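Local atomic coordinates of uncharacterized hypothetical protein (Bacteroides uniformis, PDB entry 4EIU), a protein that is of unknown function but belongs to the DUF3823 family, whose N-terminal domain is grouped with transthyretin-like folds. Residues P113-E118 against R237-E242; V162-F167 against A222-Y227. All blocks are in the same frame, centred on the assembly; numbering follows the deposited sequence.

Contact 1 of 2, residues P113-E118 against R237-E242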
# COMPACT_ATOMS: atom_id res chain seq x y z
N PRO A 113 0.03 -8.51 -2.39
CA PRO A 113 0.81 -7.46 -1.75
C PRO A 113 2.25 -7.95 -1.56
O PRO A 113 2.46 -9.11 -1.37
CB PRO A 113 0.15 -7.29 -0.38
CG PRO A 113 -0.56 -8.57 -0.13
CD PRO A 113 -0.91 -9.16 -1.47
N PHE A 114 3.21 -7.03 -1.59
CA PHE A 114 4.59 -7.42 -1.46
C PHE A 114 4.90 -7.97 -0.06
O PHE A 114 5.64 -8.93 0.08
CB PHE A 114 5.50 -6.22 -1.70
CG PHE A 114 5.34 -5.57 -3.04
CD1 PHE A 114 5.19 -6.33 -4.18
CD2 PHE A 114 5.39 -4.20 -3.16
CE1 PHE A 114 5.08 -5.72 -5.42
CE2 PHE A 114 5.28 -3.59 -4.40
CZ PHE A 114 5.15 -4.36 -5.54
N LEU A 115 4.33 -7.33 0.95
CA LEU A 115 4.60 -7.60 2.39
C LEU A 115 3.33 -7.55 3.21
O LEU A 115 2.39 -6.82 2.88
CB LEU A 115 5.59 -6.56 2.94
CG LEU A 115 6.98 -6.43 2.28
CD1 LEU A 115 7.80 -5.25 2.85
CD2 LEU A 115 7.81 -7.72 2.44
N ASN A 116 3.30 -8.35 4.26
CA ASN A 116 2.34 -8.25 5.32
C ASN A 116 3.04 -7.70 6.53
O ASN A 116 4.15 -8.15 6.88
CB ASN A 116 1.73 -9.61 5.62
CG ASN A 116 0.90 -10.13 4.48
OD1 ASN A 116 0.22 -9.38 3.79
ND2 ASN A 116 0.89 -11.44 4.30
N VAL A 117 2.41 -6.75 7.19
CA VAL A 117 3.03 -6.04 8.31
C VAL A 117 2.04 -5.97 9.44
O VAL A 117 0.93 -5.49 9.25
CB VAL A 117 3.42 -4.60 7.92
CG1 VAL A 117 4.13 -3.90 9.10
CG2 VAL A 117 4.25 -4.57 6.63
N GLU A 118 2.44 -6.43 10.63
CA GLU A 118 1.53 -6.42 11.77
C GLU A 118 2.28 -6.06 13.04
O GLU A 118 3.49 -6.25 13.14
CB GLU A 118 0.90 -7.81 11.94
CG GLU A 118 1.93 -8.90 12.22
CD GLU A 118 1.40 -10.31 12.02
OE1 GLU A 118 0.31 -10.61 12.56
OE2 GLU A 118 2.10 -11.12 11.35
N ARG A 237 6.15 1.85 -2.61
CA ARG A 237 4.98 1.99 -1.75
C ARG A 237 5.03 1.01 -0.58
O ARG A 237 5.41 -0.15 -0.75
CB ARG A 237 3.71 1.76 -2.53
CG ARG A 237 3.56 2.67 -3.75
CD ARG A 237 2.21 2.50 -4.51
NE ARG A 237 2.37 3.34 -5.68
CZ ARG A 237 1.88 4.53 -5.87
NH1 ARG A 237 0.97 5.06 -5.04
NH2 ARG A 237 2.32 5.18 -6.94
N TRP A 238 4.70 1.51 0.61
CA TRP A 238 4.55 0.68 1.81
C TRP A 238 3.33 -0.18 1.86
O TRP A 238 2.19 0.24 1.51
CB TRP A 238 4.58 1.55 3.07
CG TRP A 238 5.91 2.20 3.36
CD1 TRP A 238 7.08 1.61 3.81
CD2 TRP A 238 6.23 3.62 3.23
NE1 TRP A 238 8.06 2.54 3.98
CE2 TRP A 238 7.62 3.76 3.66
CE3 TRP A 238 5.51 4.76 2.89
CZ2 TRP A 238 8.26 4.98 3.67
CZ3 TRP A 238 6.17 5.99 2.89
CH2 TRP A 238 7.51 6.09 3.26
N ASN A 239 3.55 -1.38 2.41
CA ASN A 239 2.48 -2.13 3.07
C ASN A 239 2.37 -1.74 4.54
O ASN A 239 3.36 -1.35 5.15
CB ASN A 239 2.68 -3.64 2.93
CG ASN A 239 2.55 -4.09 1.47
OD1 ASN A 239 3.56 -4.42 0.85
ND2 ASN A 239 1.34 -4.07 0.94
N TYR A 240 1.15 -1.83 5.07
CA TYR A 240 0.81 -1.24 6.34
C TYR A 240 0.12 -2.21 7.27
O TYR A 240 -0.66 -3.05 6.82
CB TYR A 240 -0.17 -0.06 6.13
CG TYR A 240 0.43 1.28 5.73
CD1 TYR A 240 0.78 2.21 6.69
CD2 TYR A 240 0.54 1.65 4.39
CE1 TYR A 240 1.28 3.45 6.33
CE2 TYR A 240 1.06 2.87 4.03
CZ TYR A 240 1.38 3.80 5.03
OH TYR A 240 1.87 5.05 4.68
N SER A 241 0.36 -2.02 8.57
CA SER A 241 -0.41 -2.65 9.62
C SER A 241 -1.71 -1.90 9.88
O SER A 241 -1.99 -0.86 9.29
CB SER A 241 0.40 -2.70 10.90
OG SER A 241 0.43 -1.43 11.54
N GLU A 242 -2.51 -2.46 10.78
CA GLU A 242 -3.62 -1.73 11.35
C GLU A 242 -3.06 -0.68 12.31
O GLU A 242 -1.99 -0.90 12.89
CB GLU A 242 -4.55 -2.66 12.12
CG GLU A 242 -5.42 -3.55 11.25
CD GLU A 242 -6.12 -4.61 12.07
OE1 GLU A 242 -6.91 -4.24 12.97
OE2 GLU A 242 -5.85 -5.81 11.87
O HOH W 1 0.15 -5.50 5.84

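Contact 2 of 2, residues V162-F167 against A222-Y227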
# COMPACT_ATOMS: atom_id res chain seq x y z
N VAL A 162 13.75 -5.97 1.35
CA VAL A 162 13.03 -5.13 2.28
C VAL A 162 13.98 -4.02 2.75
O VAL A 162 15.00 -4.31 3.37
CB VAL A 162 12.49 -5.93 3.47
CG1 VAL A 162 11.75 -4.99 4.45
CG2 VAL A 162 11.59 -7.06 3.00
N THR A 163 13.62 -2.77 2.47
CA THR A 163 14.53 -1.62 2.61
C THR A 163 14.36 -0.90 3.94
O THR A 163 15.29 -0.25 4.41
CB THR A 163 14.36 -0.62 1.43
OG1 THR A 163 13.01 -0.09 1.41
CG2 THR A 163 14.63 -1.32 0.06
N ASP A 164 13.18 -0.98 4.55
CA ASP A 164 12.92 -0.23 5.78
C ASP A 164 11.64 -0.65 6.47
O ASP A 164 10.77 -1.22 5.84
CB ASP A 164 12.89 1.29 5.51
CG ASP A 164 11.84 1.71 4.49
OD1 ASP A 164 12.15 1.68 3.29
OD2 ASP A 164 10.73 2.13 4.90
N ILE A 165 11.57 -0.37 7.78
CA ILE A 165 10.34 -0.39 8.56
C ILE A 165 10.09 1.02 9.07
O ILE A 165 11.02 1.70 9.52
CB ILE A 165 10.41 -1.32 9.78
CG1 ILE A 165 10.40 -2.78 9.34
CG2 ILE A 165 9.24 -1.04 10.74
CD1 ILE A 165 10.79 -3.77 10.43
N GLN A 166 8.84 1.45 9.03
CA GLN A 166 8.47 2.76 9.58
C GLN A 166 7.57 2.52 10.76
O GLN A 166 6.74 1.60 10.72
CB GLN A 166 7.70 3.59 8.54
CG GLN A 166 8.44 3.78 7.23
CD GLN A 166 9.70 4.59 7.40
OE1 GLN A 166 9.69 5.61 8.09
NE2 GLN A 166 10.80 4.14 6.78
N PHE A 167 7.72 3.36 11.79
CA PHE A 167 6.82 3.44 12.91
C PHE A 167 6.24 4.85 12.88
O PHE A 167 6.86 5.80 13.35
CB PHE A 167 7.59 3.11 14.18
CG PHE A 167 6.75 3.00 15.42
CD1 PHE A 167 5.61 2.22 15.46
CD2 PHE A 167 7.16 3.64 16.59
CE1 PHE A 167 4.88 2.10 16.62
CE2 PHE A 167 6.43 3.51 17.75
CZ PHE A 167 5.28 2.75 17.77
N ALA A 222 4.81 0.10 8.95
CA ALA A 222 4.83 -0.02 7.53
C ALA A 222 6.17 -0.57 7.11
O ALA A 222 7.15 -0.38 7.82
CB ALA A 222 4.56 1.32 6.85
N ALA A 223 6.19 -1.28 5.97
CA ALA A 223 7.45 -1.81 5.39
C ALA A 223 7.32 -1.87 3.86
O ALA A 223 6.20 -1.92 3.30
CB ALA A 223 7.81 -3.14 5.97
N ARG A 224 8.45 -1.73 3.19
CA ARG A 224 8.43 -1.78 1.74
C ARG A 224 9.66 -2.48 1.20
O ARG A 224 10.65 -2.70 1.92
CB ARG A 224 8.31 -0.38 1.18
CG ARG A 224 9.47 0.53 1.52
CD ARG A 224 9.33 1.86 0.84
NE ARG A 224 10.32 2.79 1.35
CZ ARG A 224 10.46 4.04 0.92
NH1 ARG A 224 9.66 4.54 0.00
NH2 ARG A 224 11.41 4.80 1.46
N ILE A 225 9.58 -2.81 -0.08
CA ILE A 225 10.65 -3.43 -0.83
C ILE A 225 11.29 -2.44 -1.80
O ILE A 225 10.79 -1.35 -1.99
CB ILE A 225 10.20 -4.74 -1.56
CG1 ILE A 225 9.11 -4.49 -2.62
CG2 ILE A 225 9.73 -5.74 -0.53
CD1 ILE A 225 8.91 -5.63 -3.63
N ASN A 226 12.40 -2.86 -2.41
CA ASN A 226 13.16 -2.06 -3.38
C ASN A 226 12.55 -2.11 -4.80
O ASN A 226 13.19 -2.50 -5.77
CB ASN A 226 14.62 -2.55 -3.35
CG ASN A 226 15.55 -1.72 -4.23
OD1 ASN A 226 15.32 -0.54 -4.41
ND2 ASN A 226 16.59 -2.36 -4.81
N TYR A 227 11.28 -1.70 -4.92
CA TYR A 227 10.54 -1.85 -6.15
C TYR A 227 9.41 -0.81 -6.23
O TYR A 227 8.62 -0.68 -5.30
CB TYR A 227 9.91 -3.26 -6.23
CG TYR A 227 9.44 -3.61 -7.62
CD1 TYR A 227 10.34 -3.91 -8.63
CD2 TYR A 227 8.07 -3.62 -7.94
CE1 TYR A 227 9.89 -4.23 -9.93
CE2 TYR A 227 7.63 -3.92 -9.21
CZ TYR A 227 8.53 -4.22 -10.20
OH TYR A 227 8.08 -4.50 -11.44
O HOH W 2 13.99 2.85 2.16

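Contact 1 of 2, residues P113-E118 against R237-E242
N239 and V117 carry this contact along one border of a beta sandwich. Strand 115-126 is the outermost strand of a three-stranded antiparallel sheet. Strand 239-247 is the outermost strand of the four-stranded sheet that faces it. The two segments run in roughly the same direction, 28° apart. They meet through side chains, a CA-H...O contact and one water, with no backbone-to-backbone N-H...O bond between them.

N239 reaches across to the start of strand 115-126. Its CG lies beside its own backbone N and anti to the carbonyl carbon (chi1 -66°), which turns the amide toward L115. OD1 of N239 accepts the backbone N of L115 at 3.0 Å. The bond is bent, and the donor sits above the amide carbonyl plane rather than in it. ND2 of N239 lies 3.7 Å from CB of P113 and bonds to the backbone O of P78. Both ends of the buried amide are therefore held, which should fix its flip. CB of N239 rests 3.2 Å from O of L115.

V117 points into the contact. Its CG2 lies over the N239 backbone, 3.7 Å from O of N239. V134 and A221 also touch this valine, one from each sheet. Next to it, CA of S241 makes a CA-H...O contact of 3.2 Å with O of V117. OG of S241 donates to O of E242 and also bonds to N of A221 on strand 216-225. Between the backbones, a water accepts from N of V117 at 2.9 Å and probably donates to O of Y240 at 2.8 Å.

Contact 2 of 2, residues V162-F167 against A222-Y227
An antiparallel strand pair, with a beta bulge at T163 and D164 opposite R224, joins V162-F167 to A222-Y227. The axes run at 164° and come within 4.7 Å. Q166 and A222 form a hydrogen-bonded pair. N of Q166 donates to O of A222 at 2.8 Å, and N of A222 donates back to O of Q166. N of T163 donates to O of R224 at 3.0 Å. V162 faces I225 and I165 faces A223, both as non-hydrogen-bonded pairs. Two residues separate V162 from I165, but only R224 separates A223 from I225. This extra residue makes the bulge.

These are the two inner strands of the four-stranded sheet of the beta sandwich. V162, I165, A223 and I225 are on the face turned to the other sheet, where V162 and A223 meet L115.

D164, R224 and Q166 form a polar cluster on the other face. The R224 chain is extended from CG to NE, and NE donates to OD1 of D164 in a nearly straight salt bridge of 2.9 Å. OD1 uses its syn lone pair and lies in the guanidinium plane, at its edge. The carboxylate stands nearly upright to that plane, at 84°. OG1 of T163 joins from the bulge, donating to the same OD1 at 2.7 Å from the anti side, out of the carboxylate plane. NE2 of Q166 meets OD2 from above that plane, and W238 NE1 also bonds to OD2. Such donors probably stabilise the ionised carboxylate. NH1 of R224 bonds to O of R236. CG2 of T163 packs at about a right angle on N226, 3.6 Å from its CB.

Overall arrangement
From the N terminus the chain first builds the five-stranded sheet, then enters contact 1 at 113-118. It continues through strand 129-138 and helix 142-149 to 162-167, the first half of contact 2. After strands 186-189 and 202-206 it returns at 222-227 and closes contact 2, a loop of 54 residues. Strand 239-247 follows, and 237-242 closes contact 1 over 118 residues. Contact 2 is therefore nested inside contact 1. Contact 2 joins strands within the four-stranded sheet, while contact 1 ties that sheet to the three-stranded one. Their centres are about 9 Å apart. N of N239 lies 2.8 Å from O of A223, a probable hydrogen bond between neighbouring strands.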